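Local coordinates for protein 6-phosphofructokinase isozyme 2 (Escherichia coli, PDB 3N1C) that phosphorylates D-fructose 6-phosphate to fructose 1,6-bisphosphate with ATP, using magnesium, the first committing step of glycolysis, at residues P11-A16 against G66-S71; A81-K86 against E115-Q120; I178-L183 against K217-V222; V223-Q228 against C238-P243; G283-L288 against Q301-Y306. One frame throughout, in Å; residues are numbered along the deposited sequence.

Contact 1: P11-A16 against G66-S71; sequences PSLDSA and GEHLVS. With F6P (6-O-phosphono-beta-D-fructofuranose), chain E.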
# COMPACT_ATOMS: atom_id res chain seq x y z
N PRO A 11 24.45 -13.83 -12.94
CA PRO A 11 23.37 -14.80 -13.05
C PRO A 11 22.59 -14.86 -11.74
O PRO A 11 23.02 -14.29 -10.75
CB PRO A 11 24.10 -16.13 -13.26
CG PRO A 11 25.50 -15.77 -13.62
CD PRO A 11 25.77 -14.47 -12.92
N SER A 12 21.45 -15.55 -11.75
CA SER A 12 20.66 -15.71 -10.54
C SER A 12 20.02 -17.08 -10.54
O SER A 12 19.55 -17.56 -11.57
CB SER A 12 19.58 -14.64 -10.46
OG SER A 12 18.65 -14.93 -9.43
N LEU A 13 20.01 -17.71 -9.37
CA LEU A 13 19.13 -18.85 -9.13
C LEU A 13 17.82 -18.27 -8.61
O LEU A 13 17.75 -17.83 -7.46
CB LEU A 13 19.75 -19.80 -8.10
CG LEU A 13 18.87 -20.97 -7.66
CD1 LEU A 13 18.67 -21.96 -8.81
CD2 LEU A 13 19.49 -21.68 -6.46
N ASP A 14 16.79 -18.26 -9.45
CA ASP A 14 15.52 -17.66 -9.09
C ASP A 14 14.65 -18.62 -8.26
O ASP A 14 14.25 -19.67 -8.75
CB ASP A 14 14.74 -17.27 -10.36
CG ASP A 14 15.28 -16.03 -11.04
OD1 ASP A 14 16.22 -15.40 -10.52
OD2 ASP A 14 14.75 -15.70 -12.12
N SER A 15 14.35 -18.24 -7.03
CA SER A 15 13.43 -19.02 -6.21
C SER A 15 12.05 -18.36 -6.26
O SER A 15 11.94 -17.13 -6.29
CB SER A 15 13.93 -19.14 -4.77
OG SER A 15 14.06 -17.85 -4.18
N ALA A 16 11.00 -19.18 -6.28
CA ALA A 16 9.63 -18.69 -6.31
C ALA A 16 8.79 -19.39 -5.25
O ALA A 16 8.91 -20.60 -5.05
CB ALA A 16 9.02 -18.89 -7.69
N GLY A 66 25.10 -22.10 -7.74
CA GLY A 66 25.60 -22.10 -9.09
C GLY A 66 25.36 -23.44 -9.76
O GLY A 66 24.92 -23.49 -10.90
N GLU A 67 25.65 -24.52 -9.03
CA GLU A 67 25.39 -25.87 -9.53
C GLU A 67 23.92 -26.10 -9.81
O GLU A 67 23.57 -26.74 -10.80
CB GLU A 67 25.87 -26.91 -8.52
CG GLU A 67 27.37 -26.97 -8.35
CD GLU A 67 27.79 -27.90 -7.22
OE1 GLU A 67 28.78 -27.58 -6.53
OE2 GLU A 67 27.12 -28.93 -7.01
N HIS A 68 23.06 -25.59 -8.93
CA HIS A 68 21.62 -25.69 -9.10
C HIS A 68 21.18 -24.97 -10.38
O HIS A 68 20.35 -25.46 -11.14
CB HIS A 68 20.91 -25.09 -7.88
CG HIS A 68 19.49 -25.53 -7.72
ND1 HIS A 68 18.70 -25.92 -8.78
CD2 HIS A 68 18.71 -25.61 -6.61
CE1 HIS A 68 17.50 -26.25 -8.33
NE2 HIS A 68 17.48 -26.06 -7.02
N LEU A 69 21.73 -23.78 -10.60
CA LEU A 69 21.42 -22.99 -11.79
C LEU A 69 21.84 -23.73 -13.07
O LEU A 69 21.07 -23.82 -14.03
CB LEU A 69 22.14 -21.64 -11.72
CG LEU A 69 22.27 -20.84 -13.02
CD1 LEU A 69 20.89 -20.46 -13.55
CD2 LEU A 69 23.14 -19.59 -12.81
N VAL A 70 23.05 -24.26 -13.07
CA VAL A 70 23.55 -25.02 -14.22
C VAL A 70 22.67 -26.24 -14.49
O VAL A 70 22.31 -26.51 -15.63
CB VAL A 70 25.01 -25.45 -14.03
CG1 VAL A 70 25.44 -26.38 -15.14
CG2 VAL A 70 25.90 -24.22 -13.98
N SER A 71 22.33 -26.98 -13.44
CA SER A 71 21.47 -28.16 -13.56
C SER A 71 20.13 -27.84 -14.20
O SER A 71 19.62 -28.61 -15.03
CB SER A 71 21.24 -28.79 -12.18
OG SER A 71 20.47 -29.97 -12.29
O1 F6P E . 14.86 -10.13 -16.10
C1 F6P E . 14.48 -11.16 -15.24
C2 F6P E . 15.77 -11.79 -14.61
O2 F6P E . 17.09 -11.45 -15.08
C3 F6P E . 15.63 -12.74 -13.42
O3 F6P E . 15.57 -14.11 -13.70
C4 F6P E . 16.25 -12.19 -12.19
O4 F6P E . 16.26 -12.79 -10.93
C5 F6P E . 16.35 -10.70 -12.43
O5 F6P E . 15.84 -10.53 -13.80
C6 F6P E . 17.79 -10.17 -12.29
O6 F6P E . 17.75 -8.77 -12.46
P F6P E . 19.13 -7.88 -12.66
O1P F6P E . 19.98 -8.38 -13.98
O2P F6P E . 20.10 -8.00 -11.34
O3P F6P E . 18.75 -6.48 -12.87
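Pro-11 sets CB of its ring against CD2 of Leu-69 at 3.6 Å, an apolar touch just ahead of strand 12-19; both residues also touch Phe-59 of strand 55-62. Ser-12 turns its side chain from the helix and offers it only the backbone: its carbonyl O lies 3.8 Å from CD1 of Leu-69, while its OG donates to OD1 of Asp-14 at 2.7 Å. Leu-13 and Leu-69 carry the larger shares of the contact. With CG anti to the backbone N (chi1 175°), the Leu-13 side chain crosses that of His-68 at about a right angle, both methyls touching it. CD1 sits over one ring face, 4.1 Å from the centroid and toward the rim, a CH-pi contact; CD2 lies against CB of His-68. Asp-14 projects to the sugar, where OD1 accepts from O4 of fructose 6-phosphate at 2.6 Å; OD2 lies doubtfully close to O3. The bond from Ser-12 probably helps fix this carboxylate. Arg-90, Asn-92 and Asp-256 also bind the substrate, as does Lys-27 of the second subunit. Strand 12-19 belongs to the lid sheet of this PfkB-family (ribokinase-like) kinase, packing on helix 63-75 and presenting Asp-14 to the sugar.

Contact 2: A81-K86 against E115-Q120; sequences ATVEAK and EDEFRQ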
# COMPACT_ATOMS: atom_id res chain seq x y z
N ALA A 81 28.17 -22.21 -21.32
CA ALA A 81 29.61 -22.23 -21.17
C ALA A 81 29.87 -21.46 -19.88
O ALA A 81 29.68 -20.24 -19.83
CB ALA A 81 30.29 -21.54 -22.33
N THR A 82 30.26 -22.19 -18.84
CA THR A 82 30.34 -21.61 -17.50
C THR A 82 31.77 -21.43 -17.04
O THR A 82 32.69 -22.10 -17.52
CB THR A 82 29.62 -22.49 -16.46
OG1 THR A 82 30.22 -23.79 -16.43
CG2 THR A 82 28.14 -22.63 -16.80
N VAL A 83 31.94 -20.50 -16.11
CA VAL A 83 33.20 -20.31 -15.41
C VAL A 83 32.94 -20.53 -13.92
O VAL A 83 32.02 -19.95 -13.35
CB VAL A 83 33.72 -18.87 -15.63
CG1 VAL A 83 34.83 -18.54 -14.65
CG2 VAL A 83 34.19 -18.70 -17.07
N GLU A 84 33.75 -21.38 -13.30
CA GLU A 84 33.64 -21.66 -11.88
C GLU A 84 34.05 -20.44 -11.05
O GLU A 84 35.17 -19.96 -11.15
CB GLU A 84 34.50 -22.87 -11.50
CG GLU A 84 34.40 -23.28 -10.04
CD GLU A 84 33.05 -23.87 -9.68
OE1 GLU A 84 32.26 -24.18 -10.61
OE2 GLU A 84 32.77 -24.04 -8.47
N ALA A 85 33.12 -19.94 -10.24
CA ALA A 85 33.37 -18.76 -9.41
C ALA A 85 33.36 -19.13 -7.93
O ALA A 85 32.67 -20.06 -7.51
CB ALA A 85 32.34 -17.68 -9.70
N LYS A 86 34.21 -18.44 -7.16
CA LYS A 86 34.32 -18.59 -5.70
C LYS A 86 33.12 -18.10 -4.86
O LYS A 86 32.67 -18.80 -3.95
CB LYS A 86 35.60 -17.93 -5.19
CG LYS A 86 36.86 -18.73 -5.48
CD LYS A 86 38.10 -18.02 -4.95
CE LYS A 86 38.12 -18.01 -3.43
NZ LYS A 86 37.08 -17.11 -2.86
N GLU A 115 39.66 -11.47 -10.38
CA GLU A 115 40.39 -11.18 -11.60
C GLU A 115 40.38 -12.37 -12.54
O GLU A 115 40.15 -12.23 -13.74
CB GLU A 115 41.84 -10.78 -11.29
CG GLU A 115 41.99 -9.55 -10.40
CD GLU A 115 41.72 -8.25 -11.13
OE1 GLU A 115 42.28 -7.21 -10.70
OE2 GLU A 115 40.95 -8.25 -12.12
N ASP A 116 40.65 -13.56 -11.99
CA ASP A 116 40.81 -14.76 -12.80
C ASP A 116 39.49 -15.16 -13.46
O ASP A 116 39.46 -15.53 -14.63
CB ASP A 116 41.32 -15.92 -11.94
CG ASP A 116 41.63 -17.15 -12.76
OD1 ASP A 116 42.49 -17.06 -13.67
OD2 ASP A 116 41.03 -18.22 -12.51
N GLU A 117 38.41 -15.07 -12.69
CA GLU A 117 37.10 -15.47 -13.16
C GLU A 117 36.65 -14.57 -14.30
O GLU A 117 36.13 -15.05 -15.31
CB GLU A 117 36.10 -15.44 -12.02
CG GLU A 117 36.36 -16.50 -10.96
CD GLU A 117 35.77 -16.12 -9.61
OE1 GLU A 117 35.84 -16.95 -8.68
OE2 GLU A 117 35.24 -15.00 -9.49
N PHE A 118 36.85 -13.27 -14.14
CA PHE A 118 36.48 -12.33 -15.20
C PHE A 118 37.33 -12.56 -16.45
O PHE A 118 36.83 -12.42 -17.57
CB PHE A 118 36.61 -10.88 -14.74
CG PHE A 118 36.09 -9.90 -15.74
CD1 PHE A 118 36.93 -9.34 -16.69
CD2 PHE A 118 34.75 -9.56 -15.75
CE1 PHE A 118 36.44 -8.45 -17.63
CE2 PHE A 118 34.25 -8.67 -16.69
CZ PHE A 118 35.11 -8.11 -17.63
N ARG A 119 38.60 -12.90 -16.26
CA ARG A 119 39.48 -13.16 -17.39
C ARG A 119 39.00 -14.38 -18.17
O ARG A 119 39.03 -14.40 -19.39
CB ARG A 119 40.92 -13.38 -16.92
CG ARG A 119 41.96 -13.14 -18.01
CD ARG A 119 43.21 -13.99 -17.81
NE ARG A 119 42.98 -15.39 -18.17
CZ ARG A 119 42.78 -16.36 -17.30
NH1 ARG A 119 42.77 -16.10 -16.00
NH2 ARG A 119 42.58 -17.61 -17.72
N GLN A 120 38.56 -15.41 -17.44
CA GLN A 120 38.03 -16.61 -18.07
C GLN A 120 36.74 -16.31 -18.84
O GLN A 120 36.50 -16.87 -19.91
CB GLN A 120 37.77 -17.68 -17.03
CG GLN A 120 39.01 -18.20 -16.34
CD GLN A 120 38.67 -19.20 -15.26
OE1 GLN A 120 38.95 -18.98 -14.08
NE2 GLN A 120 38.03 -20.29 -15.65
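Glu-117 stretches from helix 115-125 to the end of strand 80-85 and takes the backbone N-H of Lys-86 on OE1, at 2.7 Å and nearly straight (166° at the hydrogen). The donor comes from above the carboxylate plane, 36° out of it. CG lies anti to the carbonyl carbon and the chain runs extended beyond it, which lays the methylene CG against the carbonyl O of Glu-84 (3.7 Å) and brings OE1 within 3.1 Å of CA of Ala-85. The other oxygen, OE2, accepts from the backbone N of Asn-114, the residue just before the helix, so main-chain N-H groups satisfy both oxygens of this buried carboxylate. Side chains of Lys-86 and Glu-117 cross at about a right angle, and the ammonium NZ stays 6.0 Å from OE1, so the charges probably interact only weakly. Cutting Glu-117 back to an alanine is likely to leave the N-H groups of Lys-86 and Asn-114 without their acceptors. Val-83, two residues before Ala-85, points at the helix and spreads its methyls: CG2 rests 3.7 Å from CB of Gln-120, and CG1 lies 3.8 Å from the carbonyl O of Glu-117. Strand and helix run almost exactly antiparallel, at 174°. Strand 80-85 is an edge strand of the parallel core sheet, bonded to strand 55-62, and Val-83 also touches Leu-121 of helix 115-125.

Contact 3: I178-L183 against K217-V222; sequences IGNIEL and KAKRVV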
# COMPACT_ATOMS: atom_id res chain seq x y z
N ILE A 178 30.83 3.56 -26.46
CA ILE A 178 31.75 2.80 -27.30
C ILE A 178 31.23 2.81 -28.73
O ILE A 178 32.00 2.90 -29.69
CB ILE A 178 31.90 1.35 -26.80
CG1 ILE A 178 32.60 1.33 -25.44
CG2 ILE A 178 32.66 0.51 -27.81
CD1 ILE A 178 33.97 1.97 -25.44
N GLY A 179 29.91 2.75 -28.87
CA GLY A 179 29.27 2.89 -30.17
C GLY A 179 29.20 1.62 -30.98
O GLY A 179 29.77 0.59 -30.60
N ASN A 180 28.50 1.69 -32.11
CA ASN A 180 28.28 0.54 -32.97
C ASN A 180 27.58 -0.63 -32.28
O ASN A 180 27.77 -1.78 -32.67
CB ASN A 180 29.61 0.08 -33.58
CG ASN A 180 30.18 1.10 -34.54
OD1 ASN A 180 29.50 1.54 -35.47
ND2 ASN A 180 31.43 1.49 -34.31
N ILE A 181 26.77 -0.33 -31.28
CA ILE A 181 25.97 -1.38 -30.65
C ILE A 181 24.87 -1.79 -31.62
O ILE A 181 24.14 -0.93 -32.14
CB ILE A 181 25.37 -0.92 -29.31
CG1 ILE A 181 26.47 -0.32 -28.44
CG2 ILE A 181 24.69 -2.09 -28.59
CD1 ILE A 181 27.60 -1.28 -28.13
N GLU A 182 24.77 -3.08 -31.89
CA GLU A 182 23.83 -3.59 -32.88
C GLU A 182 22.38 -3.26 -32.54
O GLU A 182 21.59 -2.93 -33.41
CB GLU A 182 23.99 -5.11 -33.04
CG GLU A 182 25.29 -5.54 -33.70
CD GLU A 182 25.24 -5.45 -35.21
OE1 GLU A 182 26.32 -5.42 -35.85
OE2 GLU A 182 24.12 -5.42 -35.77
N LEU A 183 22.05 -3.34 -31.25
CA LEU A 183 20.67 -3.19 -30.82
C LEU A 183 20.66 -2.80 -29.35
O LEU A 183 21.41 -3.37 -28.56
CB LEU A 183 19.93 -4.52 -30.97
CG LEU A 183 18.42 -4.60 -31.24
CD1 LEU A 183 17.85 -5.87 -30.62
CD2 LEU A 183 17.66 -3.39 -30.74
N LYS A 217 25.93 5.62 -32.22
CA LYS A 217 26.10 4.92 -30.95
C LYS A 217 25.43 3.55 -30.98
O LYS A 217 25.93 2.59 -30.39
CB LYS A 217 25.60 5.77 -29.78
CG LYS A 217 26.51 6.96 -29.48
CD LYS A 217 25.91 7.89 -28.44
CE LYS A 217 26.85 9.06 -28.15
NZ LYS A 217 26.24 10.08 -27.23
N ALA A 218 24.29 3.46 -31.66
CA ALA A 218 23.63 2.18 -31.88
C ALA A 218 23.10 2.10 -33.31
O ALA A 218 22.68 3.11 -33.88
CB ALA A 218 22.50 1.98 -30.87
N LYS A 219 23.11 0.90 -33.87
CA LYS A 219 22.60 0.67 -35.21
C LYS A 219 21.07 0.62 -35.21
O LYS A 219 20.42 1.05 -36.16
CB LYS A 219 23.15 -0.63 -35.78
CG LYS A 219 24.68 -0.70 -35.83
CD LYS A 219 25.13 -1.96 -36.56
CE LYS A 219 26.64 -2.12 -36.51
NZ LYS A 219 27.34 -0.89 -36.98
N ARG A 220 20.52 0.10 -34.12
CA ARG A 220 19.07 0.00 -33.96
C ARG A 220 18.68 0.34 -32.54
O ARG A 220 19.36 -0.06 -31.60
CB ARG A 220 18.61 -1.42 -34.27
CG ARG A 220 18.97 -1.89 -35.66
CD ARG A 220 18.88 -3.40 -35.76
NE ARG A 220 19.49 -3.86 -36.99
CZ ARG A 220 20.80 -4.09 -37.13
NH1 ARG A 220 21.62 -3.91 -36.11
NH2 ARG A 220 21.27 -4.51 -38.30
N VAL A 221 17.58 1.07 -32.39
CA VAL A 221 17.03 1.34 -31.07
C VAL A 221 15.57 0.91 -31.05
O VAL A 221 14.76 1.42 -31.84
CB VAL A 221 17.11 2.83 -30.71
CG1 VAL A 221 16.43 3.09 -29.37
CG2 VAL A 221 18.56 3.31 -30.69
N VAL A 222 15.23 -0.03 -30.19
CA VAL A 222 13.83 -0.44 -30.03
C VAL A 222 13.36 -0.02 -28.65
O VAL A 222 13.83 -0.53 -27.64
CB VAL A 222 13.64 -1.96 -30.21
CG1 VAL A 222 12.17 -2.34 -29.97
CG2 VAL A 222 14.07 -2.38 -31.60
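Arg-220 grips Glu-182 twice through NH1, which donates to the carbonyl O of Glu-182 at 2.9 Å and to its carboxylate OE2 at the same 2.9 Å, the second bond forming a salt bridge. The carbonyl O lies in the guanidinium plane, whereas OE2 is tilted 24° from it and is met on its anti side. The two side chains lie side by side and point the same way, Arg-220 extended from CG to NE and Glu-182 bent at chi2 (-82°), a turn that folds its carboxylate back toward NH1. Lys-219 crosses that carboxylate with its methylenes, CE standing 3.4 Å from OE1. Backbone bonds set these groups in register: Ile-181 N donates to Lys-217 O, and Lys-219 N to Ile-181 O at 2.7 Å, making a single bridge between Ile-181 and Ala-218. Further along, Leu-183 CD2 packs on CG2 of Val-222 at 3.8 Å, and both side chains touch Met-262 of helix 254-267. Arg-162 forms a second salt bridge to Glu-182 OE2, so this buried carboxylate is flanked by two guanidinium groups, which would probably favour its ionised form. A leucine in place of Arg-220 would probably leave the carbonyl of Glu-182 without this donor and its carboxylate with one guanidinium fewer beside it. Segments 178-183 and 217-222 run roughly parallel, joined through helices 188-195 and 204-214, and so carry the parallel pairing of the ribokinase-like alpha/beta core on from strand 183-184 to strand 221-224, ahead of the nucleotide-binding residues Lys-185 and Ser-224.

Contact 4: V223-Q228 against C238-P243; sequences VSLGPQ and CIQVVP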
# COMPACT_ATOMS: atom_id res chain seq x y z
N VAL A 223 12.45 0.95 -28.61
CA VAL A 223 11.95 1.45 -27.34
C VAL A 223 10.76 0.61 -26.90
O VAL A 223 9.74 0.56 -27.59
CB VAL A 223 11.56 2.94 -27.43
CG1 VAL A 223 11.32 3.50 -26.05
CG2 VAL A 223 12.65 3.74 -28.15
N SER A 224 10.89 -0.07 -25.77
CA SER A 224 9.78 -0.83 -25.22
C SER A 224 8.80 0.15 -24.57
O SER A 224 9.21 1.01 -23.80
CB SER A 224 10.27 -1.84 -24.20
OG SER A 224 11.06 -1.19 -23.21
N LEU A 225 7.53 -0.01 -24.90
CA LEU A 225 6.49 0.92 -24.44
C LEU A 225 5.43 0.21 -23.61
O LEU A 225 4.28 0.63 -23.56
CB LEU A 225 5.83 1.59 -25.65
CG LEU A 225 6.73 2.36 -26.62
CD1 LEU A 225 5.96 2.74 -27.87
CD2 LEU A 225 7.30 3.59 -25.92
N GLY A 226 5.82 -0.89 -22.97
CA GLY A 226 4.90 -1.65 -22.14
C GLY A 226 3.73 -2.22 -22.93
O GLY A 226 3.94 -2.89 -23.94
N PRO A 227 2.50 -1.96 -22.47
CA PRO A 227 1.28 -2.45 -23.13
C PRO A 227 1.08 -1.84 -24.52
O PRO A 227 0.29 -2.36 -25.30
CB PRO A 227 0.17 -1.99 -22.18
CG PRO A 227 0.77 -0.85 -21.43
CD PRO A 227 2.18 -1.30 -21.19
N GLN A 228 1.78 -0.76 -24.82
CA GLN A 228 1.65 -0.12 -26.12
C GLN A 228 2.61 -0.69 -27.16
O GLN A 228 2.67 -0.22 -28.29
CB GLN A 228 1.86 1.39 -26.01
CG GLN A 228 0.89 2.07 -25.07
CD GLN A 228 0.98 3.58 -25.14
OE1 GLN A 228 2.01 4.13 -25.55
NE2 GLN A 228 -0.09 4.25 -24.75
N CYS A 238 11.46 3.59 -39.52
CA CYS A 238 10.87 3.62 -38.19
C CYS A 238 9.58 2.82 -38.25
O CYS A 238 8.83 2.92 -39.23
CB CYS A 238 10.57 5.05 -37.77
SG CYS A 238 9.50 5.19 -36.32
N ILE A 239 9.35 2.01 -37.23
CA ILE A 239 8.07 1.31 -37.11
C ILE A 239 7.63 1.18 -35.65
O ILE A 239 8.44 0.87 -34.77
CB ILE A 239 8.10 -0.09 -37.74
CG1 ILE A 239 6.72 -0.74 -37.65
CG2 ILE A 239 9.13 -0.96 -37.06
CD1 ILE A 239 6.64 -2.13 -38.24
N GLN A 240 6.35 1.43 -35.41
CA GLN A 240 5.76 1.17 -34.11
C GLN A 240 4.75 0.05 -34.23
O GLN A 240 3.91 0.04 -35.14
CB GLN A 240 5.10 2.42 -33.51
CG GLN A 240 4.56 2.17 -32.10
CD GLN A 240 3.96 3.41 -31.46
OE1 GLN A 240 4.16 4.53 -31.93
NE2 GLN A 240 3.22 3.21 -30.36
N VAL A 241 4.83 -0.90 -33.30
CA VAL A 241 3.97 -2.07 -33.31
C VAL A 241 3.26 -2.18 -31.97
O VAL A 241 3.90 -2.15 -30.92
CB VAL A 241 4.79 -3.36 -33.51
CG1 VAL A 241 3.88 -4.58 -33.54
CG2 VAL A 241 5.63 -3.27 -34.79
N VAL A 242 1.94 -2.30 -32.02
CA VAL A 242 1.12 -2.54 -30.83
C VAL A 242 0.66 -4.00 -30.87
O VAL A 242 0.26 -4.50 -31.92
CB VAL A 242 -0.09 -1.59 -30.77
CG1 VAL A 242 -1.06 -1.88 -31.91
CG2 VAL A 242 -0.80 -1.66 -29.42
N PRO A 243 0.74 -4.70 -29.73
CA PRO A 243 0.27 -6.09 -29.73
C PRO A 243 -1.25 -6.15 -29.89
O PRO A 243 -1.92 -5.14 -29.70
CB PRO A 243 0.65 -6.61 -28.33
CG PRO A 243 1.21 -5.47 -27.58
CD PRO A 243 1.15 -4.22 -28.39
O HOH W 1 2.56 4.80 -28.18
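Leu-225 lays its methyl CD1 against the amide end of Gln-240, 3.7 Å from NE2, the two side chains crossing at about a right angle. Gln-240 reaches this point because its CG is anti to the backbone N (chi1 -176°) and the rest of the chain is extended. A water ties the same amide to the other segment: NE2 of Gln-240 donates to it at 2.8 Å, and the water donates in turn to OE1 of Gln-228, also at 2.8 Å. The amide nitrogen of Gln-228, NE2, donates to the carbonyl O of Pro-227 of the third subunit, and the reciprocal bond is made by that subunit's Gln-228. Strands 221-224 and 238-241 flank strand 230-233 in an antiparallel trio, and 221-224 pairs on its other side with strand 183-184 of the parallel core sheet. Ser-224 to Gly-229, the end of the strand and the turn after it, bind the substrate ATP, whose site is shared between dimer partners. The turn is folded by a backbone bond from Gln-228 N to Leu-225 O and by Gly-226 with positive phi. Pro-227 and Gln-228 pack on the exit of strand 238-241. The carbonyl O of Pro-227 lies 3.7 Å from CD of Pro-243, and that of Gln-228 is 3.9 Å from CG2 of Val-242. On the subunit interface Val-242 meets Val-242 of the third subunit, and Pro-227 meets its Pro-227.

Contact 5: G283-L288 against Q301-Y306; sequences GSAATL and QKIYAY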
# COMPACT_ATOMS: atom_id res chain seq x y z
N GLY A 283 7.25 -10.58 -26.52
CA GLY A 283 6.95 -9.85 -25.30
C GLY A 283 5.51 -10.12 -24.90
O GLY A 283 5.21 -10.43 -23.75
N SER A 284 4.61 -10.01 -25.87
CA SER A 284 3.19 -10.23 -25.63
C SER A 284 2.91 -11.68 -25.21
O SER A 284 2.16 -11.91 -24.26
CB SER A 284 2.38 -9.83 -26.86
OG SER A 284 1.01 -10.16 -26.73
N ALA A 285 3.52 -12.64 -25.89
CA ALA A 285 3.33 -14.05 -25.56
C ALA A 285 3.77 -14.35 -24.13
O ALA A 285 3.13 -15.14 -23.43
CB ALA A 285 4.07 -14.95 -26.55
N ALA A 286 4.87 -13.75 -23.69
CA ALA A 286 5.34 -13.97 -22.32
C ALA A 286 4.31 -13.48 -21.30
O ALA A 286 4.06 -14.14 -20.29
CB ALA A 286 6.68 -13.29 -22.09
N THR A 287 3.70 -12.33 -21.57
CA THR A 287 2.78 -11.74 -20.60
C THR A 287 1.41 -12.41 -20.61
O THR A 287 0.55 -12.09 -19.78
CB THR A 287 2.64 -10.20 -20.79
OG1 THR A 287 1.79 -9.92 -21.91
CG2 THR A 287 3.99 -9.56 -21.02
N LEU A 288 1.20 -13.35 -21.53
CA LEU A 288 -0.00 -14.17 -21.52
C LEU A 288 0.02 -15.12 -20.33
O LEU A 288 -1.03 -15.49 -19.80
CB LEU A 288 -0.07 -15.03 -22.79
CG LEU A 288 -0.43 -14.40 -24.13
CD1 LEU A 288 -0.31 -15.45 -25.22
CD2 LEU A 288 -1.84 -13.83 -24.10
N GLN A 301 4.28 -17.27 -32.24
CA GLN A 301 3.99 -17.43 -33.67
C GLN A 301 2.58 -16.97 -34.01
O GLN A 301 2.34 -16.36 -35.06
CB GLN A 301 4.19 -18.88 -34.10
CG GLN A 301 4.20 -19.07 -35.61
CD GLN A 301 5.23 -18.17 -36.30
OE1 GLN A 301 6.30 -17.90 -35.76
NE2 GLN A 301 4.89 -17.70 -37.50
N LYS A 302 1.64 -17.29 -33.13
CA LYS A 302 0.25 -16.91 -33.34
C LYS A 302 0.10 -15.39 -33.36
O LYS A 302 -0.60 -14.83 -34.21
CB LYS A 302 -0.63 -17.52 -32.25
CG LYS A 302 -1.99 -16.89 -32.09
CD LYS A 302 -2.67 -17.37 -30.81
CE LYS A 302 -1.70 -17.34 -29.63
NZ LYS A 302 -2.30 -17.84 -28.34
N ILE A 303 0.77 -14.73 -32.43
CA ILE A 303 0.68 -13.28 -32.34
C ILE A 303 1.45 -12.61 -33.49
O ILE A 303 0.99 -11.62 -34.06
CB ILE A 303 1.18 -12.76 -30.97
CG1 ILE A 303 0.29 -13.31 -29.85
CG2 ILE A 303 1.18 -11.25 -30.95
CD1 ILE A 303 0.80 -13.01 -28.44
N TYR A 304 2.61 -13.18 -33.83
CA TYR A 304 3.42 -12.65 -34.92
C TYR A 304 2.72 -12.81 -36.27
O TYR A 304 2.76 -11.91 -37.11
CB TYR A 304 4.79 -13.33 -34.94
CG TYR A 304 5.69 -12.90 -36.08
CD1 TYR A 304 5.96 -13.76 -37.14
CD2 TYR A 304 6.27 -11.64 -36.09
CE1 TYR A 304 6.79 -13.36 -38.18
CE2 TYR A 304 7.08 -11.23 -37.13
CZ TYR A 304 7.34 -12.10 -38.17
OH TYR A 304 8.16 -11.70 -39.19
N ALA A 305 2.10 -13.96 -36.49
CA ALA A 305 1.32 -14.18 -37.70
C ALA A 305 0.26 -13.09 -37.83
O ALA A 305 0.06 -12.53 -38.91
CB ALA A 305 0.67 -15.55 -37.67
N TYR A 306 -0.43 -12.80 -36.73
CA TYR A 306 -1.44 -11.76 -36.74
C TYR A 306 -0.83 -10.42 -37.12
O TYR A 306 -1.32 -9.73 -38.01
CB TYR A 306 -2.14 -11.65 -35.38
CG TYR A 306 -3.37 -10.77 -35.42
CD1 TYR A 306 -3.37 -9.51 -34.84
CD2 TYR A 306 -4.52 -11.21 -36.06
CE1 TYR A 306 -4.50 -8.71 -34.89
CE2 TYR A 306 -5.65 -10.42 -36.12
CZ TYR A 306 -5.64 -9.18 -35.53
OH TYR A 306 -6.78 -8.41 -35.59
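The carbonyl O of Ser-284 takes OG1 of Thr-287 at 3.1 Å and, weakly, the backbone N atoms of Thr-287 and Leu-288, which are shared with the carbonyls of Gly-283 and Ala-285. The threonine hydroxyl approaches tilted 23° from the carbonyl plane. Ser-284 and Leu-288 point toward helix 297-307, with Ala-285 alongside, and there a single side chain, Ile-303, answers all three. With CG1 anti to the carbonyl carbon and chi2 extended (173°), its methyl CD1 reaches OG of Ser-284 at 3.3 Å and the backbone N of Ala-285 at 3.7 Å. CB of Ala-285 lies beside it at 4.2 Å. Leu-288 comes from farther along the helix and meets Ile-303 tip to tip, CD1 to CD1 at 4.2 Å. Lys-302 skirts the edge of the contact, its NZ 4.4 Å from CD1 of Leu-288 and salt-bridged to Asp-299. Ser-284 contributes to the ATP substrate site and Ala-286, in the same segment, to the potassium site. The short axes stand 9.5 Å apart at 138°. Helix 297-307, near the C-terminus, thus packs against segment 283-288; Val-246 touches Ser-284 and Leu-288, Pro-244 touches Ile-303, and helix 254-267 meets Ala-286 and Thr-287.

Contacts 1, 3 and 5 are buried, whereas contacts 2 and 4 are only partly so. Contacts 1 and 2 share a neighbourhood: helix 63-75 leads into strand 80-85, and Val-70 CG2 touches Thr-82 CG2 at 3.9 Å. Contacts 3 and 4 use successive parts of strand 221-224, their centres about 18 Å apart. Contact 5 lies beside contact 4, Pro-243 against Ser-284, and both touch the third subunit. Chemistry follows place: contacts 1 and 5 have no hydrogen bond across them and rest on methyl groups, in contact 1 also over a ring face; contact 2 adds a carboxylate-to-backbone bond, contact 3 a backbone bridge and salt bridge, contact 4 a bridging water. Substrate sugar sits at contact 1, nucleotide residues at contacts 4 and 5.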